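Local coordinates for protein probable dipeptidase (Pseudomonas aeruginosa, PDB 3B40) that probably acts as a metal-dependent dipeptidase of the membrane dipeptidase (M19) family, with a fold of the TIM-barrel type, at residues 262-267 with 352-357; 280-285 with 325-330; 202-207 with 225-230; 94-99 with 151-156. The protein carries 11 engineered substitutions. All blocks are in the same frame, centred on the assembly; numbering follows the deposited sequence.

Interaction 1 (262-267 with 352-357). With CD (cadmium ion), chain C.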
loop_
_atom_site.group_PDB
_atom_site.type_symbol
_atom_site.label_atom_id
_atom_site.label_comp_id
_atom_site.label_asym_id
_atom_site.label_seq_id
_atom_site.Cartn_x
_atom_site.Cartn_y
_atom_site.Cartn_z
ATOM N N ILE A 262 -0.309 5.032 10.748
ATOM C CA ILE A 262 0.323 3.833 10.187
ATOM C C ILE A 262 -0.790 2.864 9.838
ATOM O O ILE A 262 -1.465 2.331 10.712
ATOM C CB ILE A 262 1.327 3.204 11.177
ATOM C CG1 ILE A 262 2.434 4.218 11.487
ATOM C CG2 ILE A 262 1.968 1.940 10.586
ATOM C CD1 ILE A 262 2.874 4.216 12.896
ATOM N N GLN A 263 -1.024 2.689 8.546
ATOM C CA GLN A 263 -2.126 1.827 8.106
ATOM C C GLN A 263 -1.545 0.429 7.923
ATOM O O GLN A 263 -0.901 0.147 6.915
ATOM C CB GLN A 263 -2.770 2.378 6.826
ATOM C CG GLN A 263 -3.349 3.804 6.986
ATOM C CD GLN A 263 -4.821 3.841 7.418
ATOM O OE1 GLN A 263 -5.211 4.678 8.233
ATOM N NE2 GLN A 263 -5.633 2.948 6.866
ATOM N N VAL A 264 -1.798 -0.434 8.900
ATOM C CA VAL A 264 -1.181 -1.767 8.985
ATOM C C VAL A 264 -1.705 -2.700 7.915
ATOM O O VAL A 264 -2.915 -2.931 7.820
ATOM C CB VAL A 264 -1.409 -2.418 10.380
ATOM C CG1 VAL A 264 -0.817 -3.838 10.428
ATOM C CG2 VAL A 264 -0.798 -1.541 11.504
ATOM N N VAL A 265 -0.792 -3.283 7.147
ATOM C CA VAL A 265 -1.162 -3.945 5.917
ATOM C C VAL A 265 -1.289 -5.471 6.072
ATOM O O VAL A 265 -0.399 -6.122 6.620
ATOM C CB VAL A 265 -0.168 -3.594 4.757
ATOM C CG1 VAL A 265 1.227 -4.167 5.031
ATOM C CG2 VAL A 265 -0.678 -4.099 3.434
ATOM N N GLY A 266 -2.374 -6.022 5.519
ATOM C CA GLY A 266 -2.581 -7.479 5.465
ATOM C C GLY A 266 -1.754 -8.148 4.370
ATOM O O GLY A 266 -2.309 -8.819 3.480
ATOM N N PHE A 267 -0.439 -7.938 4.404
ATOM C CA PHE A 267 0.454 -8.569 3.431
ATOM C C PHE A 267 1.174 -9.734 4.115
ATOM O O PHE A 267 2.004 -9.520 5.026
ATOM C CB PHE A 267 1.441 -7.576 2.794
ATOM C CG PHE A 267 2.089 -8.109 1.552
ATOM C CD1 PHE A 267 1.609 -7.761 0.292
ATOM C CD2 PHE A 267 3.151 -8.996 1.638
ATOM C CE1 PHE A 267 2.176 -8.281 -0.851
ATOM C CE2 PHE A 267 3.741 -9.519 0.493
ATOM C CZ PHE A 267 3.250 -9.161 -0.758
ATOM N N ASP A 352 -4.818 6.283 18.267
ATOM C CA ASP A 352 -5.179 7.383 17.358
ATOM C C ASP A 352 -4.304 7.441 16.087
ATOM O O ASP A 352 -4.539 8.259 15.164
ATOM C CB ASP A 352 -5.080 8.723 18.081
ATOM C CG ASP A 352 -6.180 8.943 19.122
ATOM O OD1 ASP A 352 -7.322 8.409 19.010
ATOM O OD2 ASP A 352 -5.904 9.735 20.047
ATOM N N HIS A 353 -3.296 6.582 16.027
ATOM C CA HIS A 353 -2.306 6.677 14.953
ATOM C C HIS A 353 -2.145 5.423 14.146
ATOM O O HIS A 353 -1.098 5.237 13.463
ATOM C CB HIS A 353 -0.960 7.124 15.534
ATOM C CG HIS A 353 -1.040 8.466 16.170
ATOM N ND1 HIS A 353 -1.115 9.623 15.426
ATOM C CD2 HIS A 353 -1.159 8.835 17.467
ATOM C CE1 HIS A 353 -1.217 10.656 16.245
ATOM N NE2 HIS A 353 -1.235 10.203 17.485
ATOM N N VAL A 354 -3.171 4.574 14.221
ATOM C CA VAL A 354 -3.184 3.294 13.531
ATOM C C VAL A 354 -4.442 3.116 12.629
ATOM O O VAL A 354 -5.552 3.573 12.950
ATOM C CB VAL A 354 -2.988 2.088 14.525
ATOM C CG1 VAL A 354 -2.742 0.758 13.777
ATOM C CG2 VAL A 354 -1.806 2.331 15.472
ATOM N N GLY A 355 -4.237 2.447 11.500
ATOM C CA GLY A 355 -5.323 2.119 10.548
ATOM C C GLY A 355 -5.073 0.753 9.950
ATOM O O GLY A 355 -4.269 -0.004 10.474
ATOM N N ILE A 356 -5.739 0.450 8.833
ATOM C CA ILE A 356 -5.759 -0.905 8.275
ATOM C C ILE A 356 -5.715 -0.772 6.769
ATOM O O ILE A 356 -6.295 0.150 6.208
ATOM C CB ILE A 356 -7.077 -1.704 8.682
ATOM C CG1 ILE A 356 -7.269 -1.713 10.207
ATOM C CG2 ILE A 356 -7.042 -3.162 8.121
ATOM C CD1 ILE A 356 -8.691 -2.155 10.670
ATOM N N SER A 357 -5.029 -1.694 6.114
ATOM C CA SER A 357 -4.965 -1.710 4.642
ATOM C C SER A 357 -4.749 -3.143 4.215
ATOM O O SER A 357 -4.292 -3.936 5.016
ATOM C CB SER A 357 -3.877 -0.802 4.110
ATOM O OG SER A 357 -2.583 -1.211 4.503
HETATM CD CD CD C . -1.729 11.574 19.253
HETATM O O HOH W 1 -3.989 11.937 18.851
HETATM O O HOH W 2 -2.674 13.463 17.548
HETATM O O HOH W 3 0.717 11.781 19.709
HETATM O O HOH W 4 -1.750 9.673 20.795
#
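I262-V265 and V354-S357 are parallel neighbours in the curled sheet of this TIM-barrel-type fold. I262 pairs with V354, and the register holds through V265 and S357. The backbone bonds come first. I262 N donates to H353 O at 2.8 Å, and I262 O accepts from G355 N at 2.9 Å. V264 repeats the pattern, with its N on G355 O and its O taking S357 N. G266 N reaches S357 O and carries the ladder past the strand end. Q263 and V265 bond through their backbones to strand 230-235 instead.

The apolar contact lies on the face of I262, V264, V354 and I356. V264 CG2 meets V354 CG1 at 3.8 Å, and both valines pack on helix 335-349.

The other face carries the polar side chains of Q263 and S357. The Q263 chain bends at chi2 (-91°) and brings its amide across G355, with OE1 3.5 Å from G355 CA. S357 OG sits between its backbone N and carbonyl carbon (chi1 64°), 3.4 Å from V265 CB. This hydroxyl is hydrogen-bonded to S233 O, in strand 230-235.

The metal contact is at the strand entry. H353 ND1 bonds to G260 O, which helps to fix the ring. H353 NE2 binds the cadmium ion at 2.3 Å. Four waters also bind the metal, and one of them donates to D352 OD2 at 3.2 Å.

Interaction 2 (280-285 with 325-330). Engineered in segment 280-285: D283 (natural residue Asn).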
loop_
_atom_site.group_PDB
_atom_site.type_symbol
_atom_site.label_atom_id
_atom_site.label_comp_id
_atom_site.label_asym_id
_atom_site.label_seq_id
_atom_site.Cartn_x
_atom_site.Cartn_y
_atom_site.Cartn_z
ATOM N N ASP A 280 14.535 -23.357 3.070
ATOM C CA ASP A 280 15.282 -24.472 2.476
ATOM C C ASP A 280 15.139 -24.500 0.952
ATOM O O ASP A 280 16.124 -24.588 0.223
ATOM C CB ASP A 280 14.814 -25.794 3.079
ATOM C CG ASP A 280 15.294 -25.992 4.501
ATOM O OD1 ASP A 280 16.239 -25.290 4.924
ATOM O OD2 ASP A 280 14.729 -26.864 5.199
ATOM N N LYS A 281 13.907 -24.380 0.472
ATOM C CA LYS A 281 13.653 -24.283 -0.966
ATOM C C LYS A 281 14.385 -23.095 -1.613
ATOM O O LYS A 281 15.015 -23.233 -2.676
ATOM C CB LYS A 281 12.146 -24.182 -1.219
ATOM C CG LYS A 281 11.407 -25.508 -1.069
ATOM C CD LYS A 281 9.959 -25.354 -1.494
ATOM C CE LYS A 281 9.008 -26.183 -0.635
ATOM N NZ LYS A 281 7.617 -25.586 -0.689
ATOM N N LEU A 282 14.298 -21.919 -0.985
ATOM C CA LEU A 282 14.996 -20.753 -1.531
ATOM C C LEU A 282 16.504 -20.965 -1.561
ATOM O O LEU A 282 17.142 -20.637 -2.555
ATOM C CB LEU A 282 14.664 -19.482 -0.753
ATOM C CG LEU A 282 13.230 -19.011 -0.898
ATOM C CD1 LEU A 282 12.863 -18.069 0.215
ATOM C CD2 LEU A 282 12.974 -18.391 -2.297
ATOM N N ASP A 283 17.067 -21.505 -0.485
ATOM C CA ASP A 283 18.524 -21.743 -0.452
ATOM C C ASP A 283 19.027 -22.694 -1.547
ATOM O O ASP A 283 20.065 -22.429 -2.183
ATOM C CB ASP A 283 18.983 -22.174 0.951
ATOM C CG ASP A 283 19.249 -20.977 1.879
ATOM O OD1 ASP A 283 19.296 -19.810 1.400
ATOM O OD2 ASP A 283 19.446 -21.205 3.094
ATOM N N ALA A 284 18.269 -23.760 -1.817
ATOM C CA ALA A 284 18.612 -24.677 -2.917
ATOM C C ALA A 284 18.602 -23.933 -4.244
ATOM O O ALA A 284 19.479 -24.150 -5.077
ATOM C CB ALA A 284 17.660 -25.880 -2.961
ATOM N N LEU A 285 17.623 -23.042 -4.442
ATOM C CA LEU A 285 17.540 -22.268 -5.683
ATOM C C LEU A 285 18.698 -21.277 -5.790
ATOM O O LEU A 285 19.285 -21.127 -6.849
ATOM C CB LEU A 285 16.203 -21.534 -5.791
ATOM C CG LEU A 285 16.011 -20.460 -6.865
ATOM C CD1 LEU A 285 15.928 -21.104 -8.237
ATOM C CD2 LEU A 285 14.758 -19.696 -6.599
ATOM N N GLY A 325 7.511 -18.628 -7.415
ATOM C CA GLY A 325 6.763 -19.893 -7.345
ATOM C C GLY A 325 6.866 -20.517 -5.967
ATOM O O GLY A 325 5.880 -21.027 -5.426
ATOM N N ILE A 326 8.080 -20.494 -5.419
ATOM C CA ILE A 326 8.386 -20.997 -4.082
ATOM C C ILE A 326 7.659 -20.182 -3.013
ATOM O O ILE A 326 7.144 -20.745 -2.029
ATOM C CB ILE A 326 9.947 -20.996 -3.827
ATOM C CG1 ILE A 326 10.623 -22.140 -4.617
ATOM C CG2 ILE A 326 10.259 -21.104 -2.351
ATOM C CD1 ILE A 326 12.111 -21.986 -4.901
ATOM N N LEU A 327 7.615 -18.854 -3.205
ATOM C CA LEU A 327 6.931 -17.951 -2.277
ATOM C C LEU A 327 5.436 -18.227 -2.271
ATOM O O LEU A 327 4.790 -18.182 -1.205
ATOM C CB LEU A 327 7.196 -16.484 -2.638
ATOM C CG LEU A 327 8.625 -15.969 -2.423
ATOM C CD1 LEU A 327 8.690 -14.485 -2.708
ATOM C CD2 LEU A 327 9.153 -16.247 -1.016
ATOM N N GLU A 328 4.893 -18.532 -3.460
ATOM C CA GLU A 328 3.480 -18.864 -3.614
ATOM C C GLU A 328 3.077 -20.080 -2.775
ATOM O O GLU A 328 1.916 -20.202 -2.401
ATOM C CB GLU A 328 3.096 -19.042 -5.097
ATOM C CG GLU A 328 2.395 -17.807 -5.708
ATOM C CD GLU A 328 3.187 -17.124 -6.842
ATOM O OE1 GLU A 328 3.671 -17.852 -7.751
ATOM O OE2 GLU A 328 3.295 -15.854 -6.845
ATOM N N GLU A 329 4.040 -20.936 -2.427
ATOM C CA GLU A 329 3.772 -22.157 -1.650
ATOM C C GLU A 329 3.839 -21.957 -0.135
ATOM O O GLU A 329 3.464 -22.860 0.633
ATOM C CB GLU A 329 4.752 -23.279 -2.017
ATOM C CG GLU A 329 4.725 -23.770 -3.458
ATOM C CD GLU A 329 5.833 -24.812 -3.730
ATOM O OE1 GLU A 329 5.710 -25.952 -3.213
ATOM O OE2 GLU A 329 6.822 -24.505 -4.451
ATOM N N GLU A 330 4.367 -20.816 0.304
ATOM C CA GLU A 330 4.415 -20.516 1.731
ATOM C C GLU A 330 2.982 -20.485 2.255
ATOM O O GLU A 330 2.153 -19.736 1.715
ATOM C CB GLU A 330 5.097 -19.156 1.979
ATOM C CG GLU A 330 5.093 -18.687 3.453
ATOM C CD GLU A 330 5.921 -19.532 4.409
ATOM O OE1 GLU A 330 6.419 -20.621 4.030
ATOM O OE2 GLU A 330 6.072 -19.111 5.576
HETATM O O HOH W 5 7.572 -22.600 -0.154
#
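I326 sets its CG1 beside the backbone N (chi1 -74°), which sends CG2 and CD1 to different parts of helix 276-288. CG2 meets K281 CB at 3.8 Å and L282 CD2 at the same distance. CD1 goes further along that helix to L285 CD2, 3.9 Å away. L285 turns its CG the other way from K281 and L282, anti to the backbone N (chi1 168°), and this brings CD2 over to I326. L282 and L285 each pass I326 at a slant.

L282 CD1 also comes within 4.3 Å of L327 CD2, a looser contact. L282 and L285 pack further on L323, and L285 also on Y319 and A322.

The contact is helix-to-helix packing, between helix 276-288 and the end of helix 313-328. Both belong to a helical excursion between two adjacent barrel strands, 261-265 and 354-357. E330 OE1 bonds to T278 OG1 and S275 OG.

The polar part is carried by K281 and E329. The K281 chain bends at chi3 and crosses the extended E329 side chain at about a right angle. Its NZ forms a salt bridge with E329 OE1 at 3.2 Å, and the hydrogen bond within it is weak. One water ties K281 to the opposite helix. It accepts from K281 NZ at 3.0 Å and donates to I326 O at 2.7 Å, where E329 N also donates.

Interaction 3 (202-207 with 225-230); sequences LNDLGV and LSRAPI
N203 in the last turn of helix 193-205 reaches the loop 226-228 with both ends of its amide. Its OD1 accepts the backbone N of R227 at 2.8 Å. The bond is nearly straight (171°), but the donor stands above the carbonyl plane. Its ND2 donates to S226 OG at 3.2 Å, and here the partner lies in the amide plane. S226 OG in turn donates to A228 O at 2.7 Å. The two bonds fix which way round the amide sits. N203 CB lies over the centre of the R227 guanidinium, 3.7 Å above its plane. A water donates to N203 OD1 and also takes a weak bond from R227 NH1.

D204 comes next and meets R227 end-on. The arginine chain leaves with CG between its backbone N and carbonyl carbon (chi1 68°), then runs straight to NE past N203. Both terminal nitrogens grip one oxygen, D204 OD1. NH2 is at 2.8 Å on the anti lone pair, and NH1 is at 3.1 Å. D204 OD1 lies in the guanidinium plane.

G206 then closes the helix with a positive phi in a Schellman motif. The chain passes on to strand 208-210. That strand pairs with 230-235, so the contact joins the C-terminal turn of one helix to the loop that leads into the adjacent barrel strand.

R227 NH1 also forms a salt bridge with E200, whose OE1 is close to D204 OD1. The shared guanidinium probably offsets the repulsion between these two acids and would favour their charged forms.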
loop_
_atom_site.group_PDB
_atom_site.type_symbol
_atom_site.label_atom_id
_atom_site.label_comp_id
_atom_site.label_asym_id
_atom_site.label_seq_id
_atom_site.Cartn_x
_atom_site.Cartn_y
_atom_site.Cartn_z
ATOM N N LEU A 202 3.850 19.374 -1.952
ATOM C CA LEU A 202 2.724 18.546 -1.468
ATOM C C LEU A 202 2.037 19.180 -0.256
ATOM O O LEU A 202 0.789 19.162 -0.130
ATOM C CB LEU A 202 3.232 17.130 -1.113
ATOM C CG LEU A 202 3.603 16.342 -2.389
ATOM C CD1 LEU A 202 4.370 15.075 -2.091
ATOM C CD2 LEU A 202 2.388 16.030 -3.282
ATOM N N ASN A 203 2.852 19.715 0.656
ATOM C CA ASN A 203 2.291 20.438 1.804
ATOM C C ASN A 203 1.400 21.586 1.309
ATOM O O ASN A 203 0.261 21.746 1.806
ATOM C CB ASN A 203 3.396 21.021 2.702
ATOM C CG ASN A 203 4.032 20.009 3.655
ATOM O OD1 ASN A 203 5.014 20.353 4.308
ATOM N ND2 ASN A 203 3.508 18.772 3.734
ATOM N N ASP A 204 1.915 22.383 0.352
ATOM C CA ASP A 204 1.210 23.543 -0.212
ATOM C C ASP A 204 -0.087 23.134 -0.896
ATOM O O ASP A 204 -1.095 23.818 -0.784
ATOM C CB ASP A 204 2.069 24.293 -1.267
ATOM C CG ASP A 204 3.242 25.038 -0.654
ATOM O OD1 ASP A 204 3.223 25.241 0.576
ATOM O OD2 ASP A 204 4.223 25.375 -1.387
ATOM N N LEU A 205 -0.030 22.048 -1.660
ATOM C CA LEU A 205 -1.188 21.509 -2.339
ATOM C C LEU A 205 -2.236 20.853 -1.425
ATOM O O LEU A 205 -3.346 20.594 -1.866
ATOM C CB LEU A 205 -0.729 20.513 -3.410
ATOM C CG LEU A 205 -0.108 21.126 -4.656
ATOM C CD1 LEU A 205 0.463 20.044 -5.538
ATOM C CD2 LEU A 205 -1.130 21.994 -5.432
ATOM N N GLY A 206 -1.894 20.585 -0.166
ATOM C CA GLY A 206 -2.821 19.856 0.717
ATOM C C GLY A 206 -3.002 18.393 0.311
ATOM O O GLY A 206 -4.112 17.842 0.386
ATOM N N VAL A 207 -1.904 17.753 -0.079
ATOM C CA VAL A 207 -1.893 16.344 -0.500
ATOM C C VAL A 207 -1.171 15.562 0.573
ATOM O O VAL A 207 -0.106 15.998 1.034
ATOM C CB VAL A 207 -1.182 16.162 -1.872
ATOM C CG1 VAL A 207 -0.925 14.658 -2.185
ATOM C CG2 VAL A 207 -2.006 16.776 -2.940
ATOM N N LEU A 225 10.921 17.622 7.036
ATOM C CA LEU A 225 10.543 18.646 6.098
ATOM C C LEU A 225 9.035 18.918 6.046
ATOM O O LEU A 225 8.633 20.028 5.668
ATOM C CB LEU A 225 11.074 18.280 4.707
ATOM C CG LEU A 225 12.585 18.354 4.507
ATOM C CD1 LEU A 225 12.942 17.803 3.126
ATOM C CD2 LEU A 225 13.075 19.769 4.659
ATOM N N SER A 226 8.201 17.938 6.434
ATOM C CA SER A 226 6.737 18.134 6.330
ATOM C C SER A 226 6.123 19.013 7.439
ATOM O O SER A 226 6.375 18.797 8.607
ATOM C CB SER A 226 6.018 16.794 6.284
ATOM O OG SER A 226 4.614 16.990 6.113
ATOM N N ARG A 227 5.302 19.996 7.069
ATOM C CA ARG A 227 4.551 20.744 8.090
ATOM C C ARG A 227 3.173 20.117 8.415
ATOM O O ARG A 227 2.406 20.661 9.230
ATOM C CB ARG A 227 4.396 22.204 7.690
ATOM C CG ARG A 227 3.511 22.432 6.489
ATOM C CD ARG A 227 3.312 23.936 6.206
ATOM N NE ARG A 227 2.357 24.148 5.110
ATOM C CZ ARG A 227 2.710 24.475 3.864
ATOM N NH1 ARG A 227 3.992 24.642 3.562
ATOM N NH2 ARG A 227 1.775 24.658 2.926
ATOM N N ALA A 228 2.884 18.974 7.803
ATOM C CA ALA A 228 1.551 18.361 7.858
ATOM C C ALA A 228 1.661 16.877 8.183
ATOM O O ALA A 228 2.735 16.299 7.945
ATOM C CB ALA A 228 0.827 18.547 6.516
ATOM N N PRO A 229 0.588 16.272 8.770
ATOM C CA PRO A 229 0.573 14.812 9.010
ATOM C C PRO A 229 1.014 13.986 7.813
ATOM O O PRO A 229 0.707 14.319 6.663
ATOM C CB PRO A 229 -0.889 14.524 9.391
ATOM C CG PRO A 229 -1.306 15.879 10.117
ATOM C CD PRO A 229 -0.640 16.926 9.285
ATOM N N ILE A 230 1.791 12.945 8.102
ATOM C CA ILE A 230 2.203 11.999 7.080
ATOM C C ILE A 230 1.612 10.631 7.406
ATOM O O ILE A 230 1.204 10.371 8.556
ATOM C CB ILE A 230 3.762 11.962 6.885
ATOM C CG1 ILE A 230 4.498 11.412 8.107
ATOM C CG2 ILE A 230 4.312 13.433 6.517
ATOM C CD1 ILE A 230 6.016 11.118 7.837
HETATM O O HOH W 6 6.135 22.923 4.338
#

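Interaction 4 (94-99 with 151-156)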
loop_
_atom_site.group_PDB
_atom_site.type_symbol
_atom_site.label_atom_id
_atom_site.label_comp_id
_atom_site.label_asym_id
_atom_site.label_seq_id
_atom_site.Cartn_x
_atom_site.Cartn_y
_atom_site.Cartn_z
ATOM N N GLN A 94 0.423 3.842 -18.016
ATOM C CA GLN A 94 -0.162 3.059 -16.910
ATOM C C GLN A 94 -0.962 3.987 -15.961
ATOM O O GLN A 94 -2.066 3.630 -15.528
ATOM C CB GLN A 94 0.919 2.295 -16.127
ATOM C CG GLN A 94 1.723 1.249 -16.928
ATOM C CD GLN A 94 3.102 0.897 -16.324
ATOM O OE1 GLN A 94 3.313 0.945 -15.105
ATOM N NE2 GLN A 94 4.050 0.534 -17.198
ATOM N N GLN A 95 -0.424 5.183 -15.671
ATOM C CA GLN A 95 -1.116 6.169 -14.813
ATOM C C GLN A 95 -2.376 6.672 -15.495
ATOM O O GLN A 95 -3.427 6.779 -14.864
ATOM C CB GLN A 95 -0.255 7.392 -14.506
ATOM C CG GLN A 95 1.034 7.175 -13.727
ATOM C CD GLN A 95 1.709 8.508 -13.459
ATOM O OE1 GLN A 95 2.034 9.257 -14.398
ATOM N NE2 GLN A 95 1.930 8.816 -12.187
ATOM N N GLU A 96 -2.267 6.993 -16.780
ATOM C CA GLU A 96 -3.418 7.532 -17.497
ATOM C C GLU A 96 -4.567 6.504 -17.595
ATOM O O GLU A 96 -5.715 6.866 -17.456
ATOM C CB GLU A 96 -3.018 8.034 -18.874
ATOM C CG GLU A 96 -2.169 9.316 -18.854
ATOM C CD GLU A 96 -2.918 10.549 -18.312
ATOM O OE1 GLU A 96 -4.111 10.750 -18.640
ATOM O OE2 GLU A 96 -2.295 11.329 -17.564
ATOM N N ILE A 97 -4.230 5.242 -17.857
ATOM C CA ILE A 97 -5.190 4.153 -17.863
ATOM C C ILE A 97 -5.929 4.087 -16.536
ATOM O O ILE A 97 -7.166 4.034 -16.515
ATOM C CB ILE A 97 -4.514 2.799 -18.230
ATOM C CG1 ILE A 97 -4.077 2.846 -19.714
ATOM C CG2 ILE A 97 -5.476 1.598 -17.957
ATOM C CD1 ILE A 97 -3.316 1.670 -20.175
ATOM N N ARG A 98 -5.182 4.123 -15.430
ATOM C CA ARG A 98 -5.796 4.019 -14.094
ATOM C C ARG A 98 -6.731 5.193 -13.792
ATOM O O ARG A 98 -7.832 5.005 -13.240
ATOM C CB ARG A 98 -4.732 3.771 -13.024
ATOM C CG ARG A 98 -4.252 2.318 -13.071
ATOM C CD ARG A 98 -3.087 2.038 -12.161
ATOM N NE ARG A 98 -2.952 0.604 -11.950
ATOM C CZ ARG A 98 -1.901 -0.117 -12.336
ATOM N NH1 ARG A 98 -1.891 -1.423 -12.109
ATOM N NH2 ARG A 98 -0.866 0.465 -12.958
ATOM N N TYR A 99 -6.330 6.388 -14.229
ATOM C CA TYR A 99 -7.193 7.574 -14.135
ATOM C C TYR A 99 -8.502 7.424 -14.920
ATOM O O TYR A 99 -9.570 7.806 -14.448
ATOM C CB TYR A 99 -6.440 8.826 -14.626
ATOM C CG TYR A 99 -7.243 10.095 -14.446
ATOM C CD1 TYR A 99 -7.340 10.703 -13.196
ATOM C CD2 TYR A 99 -7.910 10.684 -15.518
ATOM C CE1 TYR A 99 -8.074 11.873 -13.019
ATOM C CE2 TYR A 99 -8.667 11.861 -15.342
ATOM C CZ TYR A 99 -8.738 12.431 -14.091
ATOM O OH TYR A 99 -9.461 13.578 -13.894
ATOM N N ASP A 151 0.996 19.493 -9.060
ATOM C CA ASP A 151 -0.098 20.451 -9.184
ATOM C C ASP A 151 -1.172 19.956 -10.150
ATOM O O ASP A 151 -2.367 20.033 -9.865
ATOM C CB ASP A 151 0.442 21.819 -9.646
ATOM C CG ASP A 151 1.520 22.366 -8.718
ATOM O OD1 ASP A 151 1.222 23.334 -7.979
ATOM O OD2 ASP A 151 2.653 21.827 -8.706
ATOM N N LYS A 152 -0.728 19.431 -11.286
ATOM C CA LYS A 152 -1.620 18.922 -12.311
ATOM C C LYS A 152 -2.419 17.683 -11.839
ATOM O O LYS A 152 -3.630 17.607 -12.056
ATOM C CB LYS A 152 -0.828 18.624 -13.586
ATOM C CG LYS A 152 -0.199 19.877 -14.251
ATOM C CD LYS A 152 0.676 19.489 -15.474
ATOM C CE LYS A 152 1.165 20.696 -16.269
ATOM N NZ LYS A 152 2.090 21.588 -15.488
ATOM N N TRP A 153 -1.757 16.738 -11.167
ATOM C CA TRP A 153 -2.447 15.557 -10.621
ATOM C C TRP A 153 -3.397 15.871 -9.456
ATOM O O TRP A 153 -4.505 15.332 -9.395
ATOM C CB TRP A 153 -1.454 14.449 -10.281
ATOM C CG TRP A 153 -0.986 13.616 -11.507
ATOM C CD1 TRP A 153 0.270 13.590 -12.051
ATOM C CD2 TRP A 153 -1.770 12.668 -12.270
ATOM N NE1 TRP A 153 0.311 12.719 -13.123
ATOM C CE2 TRP A 153 -0.922 12.131 -13.271
ATOM C CE3 TRP A 153 -3.107 12.236 -12.208
ATOM C CZ2 TRP A 153 -1.374 11.194 -14.224
ATOM C CZ3 TRP A 153 -3.564 11.292 -13.146
ATOM C CH2 TRP A 153 -2.691 10.778 -14.141
ATOM N N ALA A 154 -2.979 16.752 -8.539
ATOM C CA ALA A 154 -3.858 17.263 -7.482
ATOM C C ALA A 154 -5.141 17.867 -8.076
ATOM O O ALA A 154 -6.259 17.596 -7.590
ATOM C CB ALA A 154 -3.119 18.321 -6.657
ATOM N N ALA A 155 -4.983 18.669 -9.135
ATOM C CA ALA A 155 -6.126 19.328 -9.791
ATOM C C ALA A 155 -7.114 18.310 -10.369
ATOM O O ALA A 155 -8.315 18.538 -10.369
ATOM C CB ALA A 155 -5.641 20.287 -10.887
ATOM N N ARG A 156 -6.590 17.189 -10.834
ATOM C CA ARG A 156 -7.386 16.087 -11.368
ATOM C C ARG A 156 -8.025 15.175 -10.287
ATOM O O ARG A 156 -8.826 14.307 -10.612
ATOM C CB ARG A 156 -6.529 15.290 -12.364
ATOM C CG ARG A 156 -6.063 16.191 -13.517
ATOM C CD ARG A 156 -5.042 15.520 -14.421
ATOM N NE ARG A 156 -5.692 14.538 -15.279
ATOM C CZ ARG A 156 -5.059 13.603 -15.973
ATOM N NH1 ARG A 156 -3.736 13.500 -15.907
ATOM N NH2 ARG A 156 -5.755 12.763 -16.731
HETATM O O HOH W 7 -8.652 15.314 -16.218
#
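E96 and R156 form a two-bond, end-on salt bridge. R156 NH1 donates to E96 OE2 at 3.1 Å, along an almost perfectly straight line (179°) and onto the syn lone pair. R156 NH2 donates to E96 OE1 at 3.2 Å. The carboxylate and guanidinium are nearly coplanar, 14° apart. Bends on both sides allow this, in E96 at chi2 and in R156 at chi3.

The same guanidinium makes a cation-pi contact with Y99. R156 CZ stands 4.1 Å from the ring centroid, over the face. The two planes are well tilted, and NH2 comes down to 3.2 Å from Y99 CD2. A water bridges Y99 OH and R156 NE, accepting from NE. R156 NH1 also lies over one face of the W153 ring, toward its rim.

W153 reaches across from helix 148-155 to helix 87-108. It turns an edge toward the face of Y99 in an offset edge-to-face pair, with ring centroids 5.9 Å apart. CZ3 of W153 is 3.8 Å from Y99 CD1. CZ2 of W153 touches E96 OE2 at 3.5 Å and lies near the CB and OE1 of Q95. Toward the sheet, Q95 and W153 pack on I67 and M137, and Y99 on I67 and M135.

The two helix segments run within 16° of parallel with axes 13.6 Å apart, so long side chains span the gap. This is the helical layer of an alpha/beta barrel, with helices 87-108 and 148-155 packed outside the adjacent parallel strands 62-68 and 131-138.

Interaction 1 pairs two strands of the barrel sheet, and the other three contacts involve helices and loops around it. Interaction 2 is nested in the chain between the strands of interaction 1, with centres about 28 Å apart. Interactions 3 and 4 touch: L205 CD1 lies 3.6 Å from D151 N and 4.1 Å from A154 CB. Interaction 2 is farthest from them, about 41 Å from interaction 3 between centres and on the opposite side of the chain's centre. Metals lie near some contacts. Interaction 1 includes a cadmium ligand, the E96 side chain is about 8 Å from a calcium ion, and that of L285 about 9 Å from a magnesium ion.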